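Local structure of ESX secretion system protein EccC (4NH0) at residues T418-S431 / G451-K465. The protein serves as the ATPase of a type VII (ESX) secretion system that exports EsxA and EsxB, and might be its translocase subunit. Residues are numbered along the deposited sequence; the frame is centred on the assembly and turned at random.
Sequences TLFIVLDEFSELLS and GVHLLLASQRLEEGK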
ATOM      1  N   THR A 418     -36.641  20.897  11.213  1.00 72.19           N
ATOM      2  CA  THR A 418     -37.264  20.076  10.186  1.00 74.85           C
ATOM      3  C   THR A 418     -36.387  20.100   8.944  1.00 65.49           C
ATOM      4  O   THR A 418     -35.739  21.106   8.657  1.00 62.86           O
ATOM      5  CB  THR A 418     -38.679  20.561   9.830  1.00 68.15           C
ATOM      6  OG1 THR A 418     -38.628  21.935   9.430  1.00 83.10           O
ATOM      7  CG2 THR A 418     -39.607  20.422  11.022  1.00 76.59           C
ATOM      8  N   LEU A 419     -36.358  18.994   8.213  1.00 58.43           N
ATOM      9  CA  LEU A 419     -35.519  18.905   7.028  1.00 51.77           C
ATOM     10  C   LEU A 419     -36.350  18.969   5.755  1.00 65.17           C
ATOM     11  O   LEU A 419     -37.251  18.160   5.549  1.00 65.16           O
ATOM     12  CB  LEU A 419     -34.695  17.619   7.051  1.00 67.57           C
ATOM     13  CG  LEU A 419     -33.645  17.510   5.947  1.00 64.19           C
ATOM     14  CD1 LEU A 419     -32.671  18.668   6.044  1.00 53.45           C
ATOM     15  CD2 LEU A 419     -32.913  16.182   6.027  1.00 62.00           C
ATOM     16  N   PHE A 420     -36.042  19.943   4.906  1.00 65.62           N
ATOM     17  CA  PHE A 420     -36.716  20.076   3.622  1.00 57.61           C
ATOM     18  C   PHE A 420     -35.798  19.604   2.504  1.00 55.90           C
ATOM     19  O   PHE A 420     -34.735  20.180   2.277  1.00 64.84           O
ATOM     20  CB  PHE A 420     -37.147  21.522   3.379  1.00 62.30           C
ATOM     21  CG  PHE A 420     -38.137  21.680   2.261  1.00 58.98           C
ATOM     22  CD1 PHE A 420     -38.897  20.605   1.833  1.00 62.86           C
ATOM     23  CD2 PHE A 420     -38.302  22.902   1.630  1.00 55.76           C
ATOM     24  CE1 PHE A 420     -39.806  20.747   0.804  1.00 65.46           C
ATOM     25  CE2 PHE A 420     -39.208  23.048   0.600  1.00 63.87           C
ATOM     26  CZ  PHE A 420     -39.960  21.969   0.187  1.00 66.95           C
ATOM     27  N   ILE A 421     -36.211  18.551   1.808  1.00 57.50           N
ATOM     28  CA  ILE A 421     -35.404  17.989   0.734  1.00 57.10           C
ATOM     29  C   ILE A 421     -35.995  18.315  -0.631  1.00 63.69           C
ATOM     30  O   ILE A 421     -37.116  17.920  -0.944  1.00 57.95           O
ATOM     31  CB  ILE A 421     -35.269  16.467   0.873  1.00 64.45           C
ATOM     32  CG1 ILE A 421     -34.726  16.109   2.257  1.00 67.47           C
ATOM     33  CG2 ILE A 421     -34.364  15.914  -0.214  1.00 55.26           C
ATOM     34  CD1 ILE A 421     -34.596  14.623   2.492  1.00 58.24           C
ATOM     35  N   VAL A 422     -35.230  19.040  -1.437  1.00 60.36           N
ATOM     36  CA  VAL A 422     -35.665  19.419  -2.774  1.00 55.90           C
ATOM     37  C   VAL A 422     -34.849  18.685  -3.831  1.00 67.96           C
ATOM     38  O   VAL A 422     -33.703  19.042  -4.100  1.00 82.08           O
ATOM     39  CB  VAL A 422     -35.541  20.934  -2.996  1.00 54.63           C
ATOM     40  CG1 VAL A 422     -36.157  21.326  -4.325  1.00 48.63           C
ATOM     41  CG2 VAL A 422     -36.207  21.688  -1.859  1.00 53.10           C
ATOM     42  N   LEU A 423     -35.442  17.655  -4.426  1.00 57.94           N
ATOM     43  CA  LEU A 423     -34.756  16.868  -5.442  1.00 63.42           C
ATOM     44  C   LEU A 423     -35.315  17.182  -6.825  1.00 70.83           C
ATOM     45  O   LEU A 423     -36.444  16.811  -7.146  1.00 79.53           O
ATOM     46  CB  LEU A 423     -34.885  15.372  -5.136  1.00 61.33           C
ATOM     47  CG  LEU A 423     -33.811  14.422  -5.678  1.00 62.75           C
ATOM     48  CD1 LEU A 423     -33.886  13.087  -4.960  1.00 52.38           C
ATOM     49  CD2 LEU A 423     -33.933  14.213  -7.180  1.00 68.75           C
ATOM     50  N   ASP A 424     -34.518  17.864  -7.639  1.00 72.22           N
ATOM     51  CA  ASP A 424     -34.925  18.207  -8.995  1.00 79.34           C
ATOM     52  C   ASP A 424     -34.581  17.076  -9.958  1.00 85.66           C
ATOM     53  O   ASP A 424     -33.615  16.344  -9.742  1.00 85.60           O
ATOM     54  CB  ASP A 424     -34.258  19.508  -9.445  1.00 83.18           C
ATOM     55  CG  ASP A 424     -34.999  20.183 -10.585  1.00 88.67           C
ATOM     56  OD1 ASP A 424     -35.801  19.509 -11.263  1.00 91.38           O
ATOM     57  OD2 ASP A 424     -34.777  21.392 -10.804  1.00 82.51           O
ATOM     58  N   GLU A 425     -35.382  16.941 -11.012  1.00 95.57           N
ATOM     59  CA  GLU A 425     -35.174  15.932 -12.050  1.00 85.84           C
ATOM     60  C   GLU A 425     -35.131  14.514 -11.491  1.00 83.75           C
ATOM     61  O   GLU A 425     -34.289  13.709 -11.887  1.00 93.93           O
ATOM     62  CB  GLU A 425     -33.884  16.218 -12.823  1.00 86.54           C
ATOM     63  CG  GLU A 425     -33.907  17.521 -13.596  1.00104.91           C
ATOM     64  CD  GLU A 425     -35.044  17.582 -14.591  1.00112.95           C
ATOM     65  OE1 GLU A 425     -35.489  18.702 -14.912  1.00104.35           O
ATOM     66  OE2 GLU A 425     -35.494  16.510 -15.052  1.00 98.96           O
ATOM     67  N   PHE A 426     -36.045  14.209 -10.577  1.00 81.77           N
ATOM     68  CA  PHE A 426     -36.099  12.884  -9.973  1.00 77.90           C
ATOM     69  C   PHE A 426     -36.585  11.846 -10.977  1.00 83.72           C
ATOM     70  O   PHE A 426     -36.371  10.648 -10.797  1.00 86.69           O
ATOM     71  CB  PHE A 426     -37.005  12.888  -8.744  1.00 85.56           C
ATOM     72  CG  PHE A 426     -38.470  12.877  -9.070  1.00 84.54           C
ATOM     73  CD1 PHE A 426     -39.108  14.029  -9.497  1.00 90.02           C
ATOM     74  CD2 PHE A 426     -39.212  11.716  -8.941  1.00 70.94           C
ATOM     75  CE1 PHE A 426     -40.454  14.020  -9.795  1.00 94.83           C
ATOM     76  CE2 PHE A 426     -40.558  11.701  -9.237  1.00 73.14           C
ATOM     77  CZ  PHE A 426     -41.180  12.855  -9.663  1.00 87.46           C
ATOM     78  N   SER A 427     -37.244  12.314 -12.033  1.00 95.56           N
ATOM     79  CA  SER A 427     -37.768  11.428 -13.065  1.00104.10           C
ATOM     80  C   SER A 427     -36.645  10.742 -13.831  1.00105.58           C
ATOM     81  O   SER A 427     -36.636   9.520 -13.971  1.00108.12           O
ATOM     82  CB  SER A 427     -38.662  12.202 -14.032  1.00111.75           C
ATOM     83  OG  SER A 427     -39.137  11.365 -15.071  1.00105.12           O
ATOM     84  N   GLU A 428     -35.697  11.532 -14.325  1.00 96.51           N
ATOM     85  CA  GLU A 428     -34.568  10.980 -15.064  1.00103.43           C
ATOM     86  C   GLU A 428     -33.493  10.465 -14.114  1.00 96.27           C
ATOM     87  O   GLU A 428     -32.452   9.972 -14.547  1.00 96.84           O
ATOM     88  CB  GLU A 428     -33.985  12.020 -16.021  1.00103.42           C
ATOM     89  CG  GLU A 428     -34.215  11.686 -17.489  1.00116.48           C
ATOM     90  CD  GLU A 428     -33.630  12.720 -18.428  1.00121.99           C
ATOM     91  OE1 GLU A 428     -33.213  13.794 -17.949  1.00115.70           O
ATOM     92  OE2 GLU A 428     -33.586  12.456 -19.649  1.00118.68           O
ATOM     93  N   LEU A 429     -33.751  10.584 -12.817  1.00 95.64           N
ATOM     94  CA  LEU A 429     -32.889   9.983 -11.810  1.00 90.52           C
ATOM     95  C   LEU A 429     -33.309   8.534 -11.605  1.00 89.69           C
ATOM     96  O   LEU A 429     -32.471   7.634 -11.552  1.00107.40           O
ATOM     97  CB  LEU A 429     -32.958  10.765 -10.494  1.00 88.97           C
ATOM     98  CG  LEU A 429     -32.015  10.366  -9.352  1.00 70.97           C
ATOM     99  CD1 LEU A 429     -31.672  11.581  -8.509  1.00 76.61           C
ATOM    100  CD2 LEU A 429     -32.619   9.281  -8.472  1.00 74.50           C
ATOM    101  N   LEU A 430     -34.617   8.316 -11.497  1.00 88.50           N
ATOM    102  CA  LEU A 430     -35.161   6.977 -11.309  1.00 94.24           C
ATOM    103  C   LEU A 430     -34.974   6.122 -12.556  1.00 99.80           C
ATOM    104  O   LEU A 430     -34.861   4.901 -12.468  1.00 99.80           O
ATOM    105  CB  LEU A 430     -36.643   7.047 -10.938  1.00 92.50           C
ATOM    106  CG  LEU A 430     -36.967   7.578  -9.541  1.00 70.98           C
ATOM    107  CD1 LEU A 430     -38.468   7.594  -9.307  1.00 81.64           C
ATOM    108  CD2 LEU A 430     -36.268   6.745  -8.482  1.00 78.59           C
ATOM    109  N   SER A 431     -34.940   6.765 -13.719  1.00105.31           N
ATOM    110  CA  SER A 431     -34.711   6.050 -14.969  1.00107.79           C
ATOM    111  C   SER A 431     -33.229   5.727 -15.128  1.00108.46           C
ATOM    112  O   SER A 431     -32.823   5.075 -16.089  1.00115.09           O
ATOM    113  CB  SER A 431     -35.210   6.865 -16.163  1.00104.87           C
ATOM    114  OG  SER A 431     -34.417   8.021 -16.362  1.00113.23           O
ATOM    115  N   GLY A 451     -39.764  14.661  10.814  1.00 94.72           N
ATOM    116  CA  GLY A 451     -39.650  16.059  10.449  1.00 79.23           C
ATOM    117  C   GLY A 451     -38.892  16.255   9.151  1.00 65.25           C
ATOM    118  O   GLY A 451     -38.259  17.287   8.940  1.00 67.06           O
ATOM    119  N   VAL A 452     -38.955  15.256   8.279  1.00 77.05           N
ATOM    120  CA  VAL A 452     -38.296  15.334   6.982  1.00 64.06           C
ATOM    121  C   VAL A 452     -39.319  15.532   5.871  1.00 72.21           C
ATOM    122  O   VAL A 452     -40.143  14.657   5.614  1.00 71.11           O
ATOM    123  CB  VAL A 452     -37.467  14.073   6.691  1.00 66.97           C
ATOM    124  CG1 VAL A 452     -36.931  14.111   5.273  1.00 62.98           C
ATOM    125  CG2 VAL A 452     -36.334  13.943   7.691  1.00 68.10           C
ATOM    126  N   HIS A 453     -39.262  16.687   5.218  1.00 69.47           N
ATOM    127  CA  HIS A 453     -40.203  17.008   4.154  1.00 67.00           C
ATOM    128  C   HIS A 453     -39.539  16.919   2.787  1.00 64.45           C
ATOM    129  O   HIS A 453     -38.445  17.443   2.582  1.00 67.74           O
ATOM    130  CB  HIS A 453     -40.796  18.400   4.367  1.00 79.46           C
ATOM    131  CG  HIS A 453     -41.493  18.562   5.682  1.00 67.54           C
ATOM    132  ND1 HIS A 453     -42.821  18.241   5.864  1.00 70.65           N
ATOM    133  CD2 HIS A 453     -41.044  19.005   6.880  1.00 75.33           C
ATOM    134  CE1 HIS A 453     -43.161  18.482   7.117  1.00 74.22           C
ATOM    135  NE2 HIS A 453     -42.102  18.945   7.754  1.00 81.89           N
ATOM    136  N   LEU A 454     -40.210  16.253   1.855  1.00 66.36           N
ATOM    137  CA  LEU A 454     -39.662  16.032   0.523  1.00 63.80           C
ATOM    138  C   LEU A 454     -40.419  16.822  -0.538  1.00 75.39           C
ATOM    139  O   LEU A 454     -41.628  17.022  -0.436  1.00 72.06           O
ATOM    140  CB  LEU A 454     -39.690  14.540   0.183  1.00 63.61           C
ATOM    141  CG  LEU A 454     -39.160  14.112  -1.187  1.00 69.62           C
ATOM    142  CD1 LEU A 454     -37.705  14.516  -1.352  1.00 68.42           C
ATOM    143  CD2 LEU A 454     -39.331  12.616  -1.384  1.00 55.58           C
ATOM    144  N   LEU A 455     -39.693  17.279  -1.553  1.00 76.51           N
ATOM    145  CA  LEU A 455     -40.301  17.927  -2.705  1.00 62.87           C
ATOM    146  C   LEU A 455     -39.663  17.418  -3.991  1.00 64.62           C
ATOM    147  O   LEU A 455     -38.555  17.816  -4.344  1.00 72.47           O
ATOM    148  CB  LEU A 455     -40.164  19.446  -2.614  1.00 60.68           C
ATOM    149  CG  LEU A 455     -40.720  20.219  -3.810  1.00 56.73           C
ATOM    150  CD1 LEU A 455     -42.189  19.893  -4.021  1.00 61.44           C
ATOM    151  CD2 LEU A 455     -40.523  21.713  -3.629  1.00 38.67           C
ATOM    152  N   LEU A 456     -40.368  16.531  -4.683  1.00 66.98           N
ATOM    153  CA  LEU A 456     -39.870  15.967  -5.929  1.00 64.50           C
ATOM    154  C   LEU A 456     -40.240  16.847  -7.114  1.00 69.18           C
ATOM    155  O   LEU A 456     -41.418  17.091  -7.374  1.00 76.73           O
ATOM    156  CB  LEU A 456     -40.411  14.553  -6.131  1.00 67.99           C
ATOM    157  CG  LEU A 456     -40.016  13.543  -5.054  1.00 66.64           C
ATOM    158  CD1 LEU A 456     -40.611  12.178  -5.350  1.00 59.36           C
ATOM    159  CD2 LEU A 456     -38.504  13.460  -4.938  1.00 69.15           C
ATOM    160  N   ALA A 457     -39.228  17.325  -7.826  1.00 77.33           N
ATOM    161  CA  ALA A 457     -39.446  18.188  -8.977  1.00 70.76           C
ATOM    162  C   ALA A 457     -38.809  17.597 -10.227  1.00 86.73           C
ATOM    163  O   ALA A 457     -37.706  17.057 -10.175  1.00 99.07           O
ATOM    164  CB  ALA A 457     -38.898  19.577  -8.710  1.00 77.46           C
ATOM    165  N   SER A 458     -39.510  17.701 -11.349  1.00 91.46           N
ATOM    166  CA  SER A 458     -38.989  17.202 -12.614  1.00 90.87           C
ATOM    167  C   SER A 458     -39.454  18.043 -13.791  1.00 85.42           C
ATOM    168  O   SER A 458     -40.518  18.658 -13.750  1.00 83.28           O
ATOM    169  CB  SER A 458     -39.403  15.747 -12.831  1.00 93.51           C
ATOM    170  OG  SER A 458     -39.060  15.324 -14.139  1.00101.41           O
ATOM    171  N   GLN A 459     -38.640  18.064 -14.841  1.00 89.69           N
ATOM    172  CA  GLN A 459     -38.999  18.735 -16.079  1.00 89.69           C
ATOM    173  C   GLN A 459     -40.169  18.023 -16.743  1.00 78.12           C
ATOM    174  O   GLN A 459     -41.092  18.659 -17.248  1.00 93.44           O
ATOM    175  CB  GLN A 459     -37.800  18.785 -17.025  1.00 88.33           C
ATOM    176  CG  GLN A 459     -38.069  19.456 -18.354  1.00 97.15           C
ATOM    177  CD  GLN A 459     -36.832  19.511 -19.226  1.00110.91           C
ATOM    178  OE1 GLN A 459     -35.787  20.010 -18.809  1.00114.92           O
ATOM    179  NE2 GLN A 459     -36.941  18.990 -20.443  1.00120.96           N
ATOM    180  N   ARG A 460     -40.124  16.695 -16.728  1.00 77.31           N
ATOM    181  CA  ARG A 460     -41.183  15.885 -17.316  1.00 80.97           C
ATOM    182  C   ARG A 460     -41.359  14.569 -16.561  1.00 79.88           C
ATOM    183  O   ARG A 460     -40.406  14.032 -15.998  1.00 85.25           O
ATOM    184  CB  ARG A 460     -40.893  15.614 -18.793  1.00 93.88           C
ATOM    185  CG  ARG A 460     -41.957  14.778 -19.470  1.00106.12           C
ATOM    186  CD  ARG A 460     -41.788  14.702 -20.967  1.00105.56           C
ATOM    187  NE  ARG A 460     -40.953  15.773 -21.493  1.00109.82           N
ATOM    188  CZ  ARG A 460     -40.568  15.849 -22.762  1.00121.82           C
ATOM    189  NH1 ARG A 460     -40.959  14.920 -23.624  1.00113.06           N
ATOM    190  NH2 ARG A 460     -39.806  16.852 -23.171  1.00124.97           N
ATOM    191  N   LEU A 461     -42.585  14.053 -16.562  1.00 87.10           N
ATOM    192  CA  LEU A 461     -42.934  12.867 -15.794  1.00 94.20           C
ATOM    193  C   LEU A 461     -43.679  11.820 -16.623  1.00108.22           C
ATOM    194  O   LEU A 461     -44.369  12.151 -17.587  1.00112.65           O
ATOM    195  CB  LEU A 461     -43.791  13.272 -14.594  1.00 87.11           C
ATOM    196  CG  LEU A 461     -43.914  12.290 -13.434  1.00 91.22           C
ATOM    197  CD1 LEU A 461     -42.577  12.144 -12.739  1.00 99.75           C
ATOM    198  CD2 LEU A 461     -44.983  12.755 -12.458  1.00 90.41           C
ATOM    199  N   GLU A 462     -43.519  10.553 -16.249  1.00122.58           N
ATOM    200  CA  GLU A 462     -44.361   9.475 -16.759  1.00112.38           C
ATOM    201  C   GLU A 462     -44.960   8.713 -15.570  1.00108.05           C
ATOM    202  O   GLU A 462     -44.328   8.591 -14.521  1.00107.30           O
ATOM    203  CB  GLU A 462     -43.581   8.533 -17.675  1.00117.49           C
ATOM    204  CG  GLU A 462     -42.386   9.165 -18.370  1.00122.14           C
ATOM    205  CD  GLU A 462     -42.078   8.505 -19.700  1.00137.86           C
ATOM    206  OE1 GLU A 462     -42.648   7.429 -19.965  1.00139.24           O
ATOM    207  OE2 GLU A 462     -41.269   9.059 -20.475  1.00133.96           O
ATOM    208  N   GLU A 463     -46.178   8.205 -15.750  1.00112.85           N
ATOM    209  CA  GLU A 463     -47.013   7.719 -14.645  1.00121.84           C
ATOM    210  C   GLU A 463     -46.387   6.608 -13.807  1.00120.06           C
ATOM    211  O   GLU A 463     -46.671   6.494 -12.604  1.00107.55           O
ATOM    212  CB  GLU A 463     -48.377   7.262 -15.193  1.00132.17           C
ATOM    213  CG  GLU A 463     -48.342   6.081 -16.162  1.00139.25           C
ATOM    214  CD  GLU A 463     -49.729   5.715 -16.675  1.00144.39           C
ATOM    215  OE1 GLU A 463     -50.716   6.023 -15.975  1.00143.30           O
ATOM    216  OE2 GLU A 463     -49.837   5.134 -17.780  1.00151.40           O
ATOM    217  N   GLY A 464     -45.521   5.817 -14.431  1.00121.78           N
ATOM    218  CA  GLY A 464     -44.893   4.708 -13.744  1.00124.37           C
ATOM    219  C   GLY A 464     -43.959   5.127 -12.625  1.00123.82           C
ATOM    220  O   GLY A 464     -43.749   4.376 -11.672  1.00125.54           O
ATOM    221  N   LYS A 465     -43.416   6.336 -12.731  1.00122.29           N
ATOM    222  CA  LYS A 465     -42.427   6.825 -11.775  1.00108.61           C
ATOM    223  C   LYS A 465     -42.996   7.039 -10.373  1.00106.76           C
ATOM    224  O   LYS A 465     -42.257   7.023  -9.389  1.00108.62           O
ATOM    225  CB  LYS A 465     -41.812   8.133 -12.274  1.00101.71           C
ATOM    226  CG  LYS A 465     -41.105   8.017 -13.611  1.00108.24           C
ATOM    227  CD  LYS A 465     -39.908   7.087 -13.524  1.00 98.07           C
ATOM    228  CE  LYS A 465     -39.205   6.971 -14.865  1.00102.99           C
ATOM    229  NZ  LYS A 465     -38.729   8.292 -15.364  1.00106.98           N
TER
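Leu419, Ile421 and Leu423 exchange backbone hydrogen bonds with Gly451, His453, Leu455 and Ala457, joining strands 418-424 and 452-458 as parallel sheet neighbours whose axes, taken over these segments, are 16° apart. The ladder starts with Leu419 N on Gly451 O (2.7 Å) and includes Ala457 N on Leu423 O (2.9 Å). Apolar packing lines both faces. On one, Ile421 spans two partners: CD1 meets Val452 CG1 at 3.7 Å, while CG2 lies against Leu454 CD1. On the other, Phe420 leans over the neighbouring strand with CG anti to its backbone N (chi1 -165°), bringing CE1 to Leu455 CB (3.7 Å) and setting its ring edge by His453 O. Past the strands, Phe426 turns its ring onto the second segment: Leu456 CB sits over the centre of one face in a CH-pi contact, 3.7 Å from the ring centroid, while CZ meets Leu461 CD1 at 3.5 Å. With an alanine in place of Phe426, Leu456 CB is likely to lose the ring face it packs on and a gap to open beside Leu461 CD1. Beyond the strands there are also polar contacts. Lys465, its chain folding back at chi2 (-64°), brings NZ to Ser427 O (2.8 Å) from above the carbonyl plane; Ser431 N approaches that oxygen from the opposite face. Gln459 N makes a weak bond to Glu425 OE1 (3.2 Å). Asp424, at the strand end, forms a salt bridge with Lys317, a predicted ATP-binding residue of the Walker A motif. The hydrophobic strand ending in Asp424 and the inferred active-site Glu425 fits a Walker B motif, here paired with the next strand in the parallel core of the first FtsK domain, a P-loop NTPase fold.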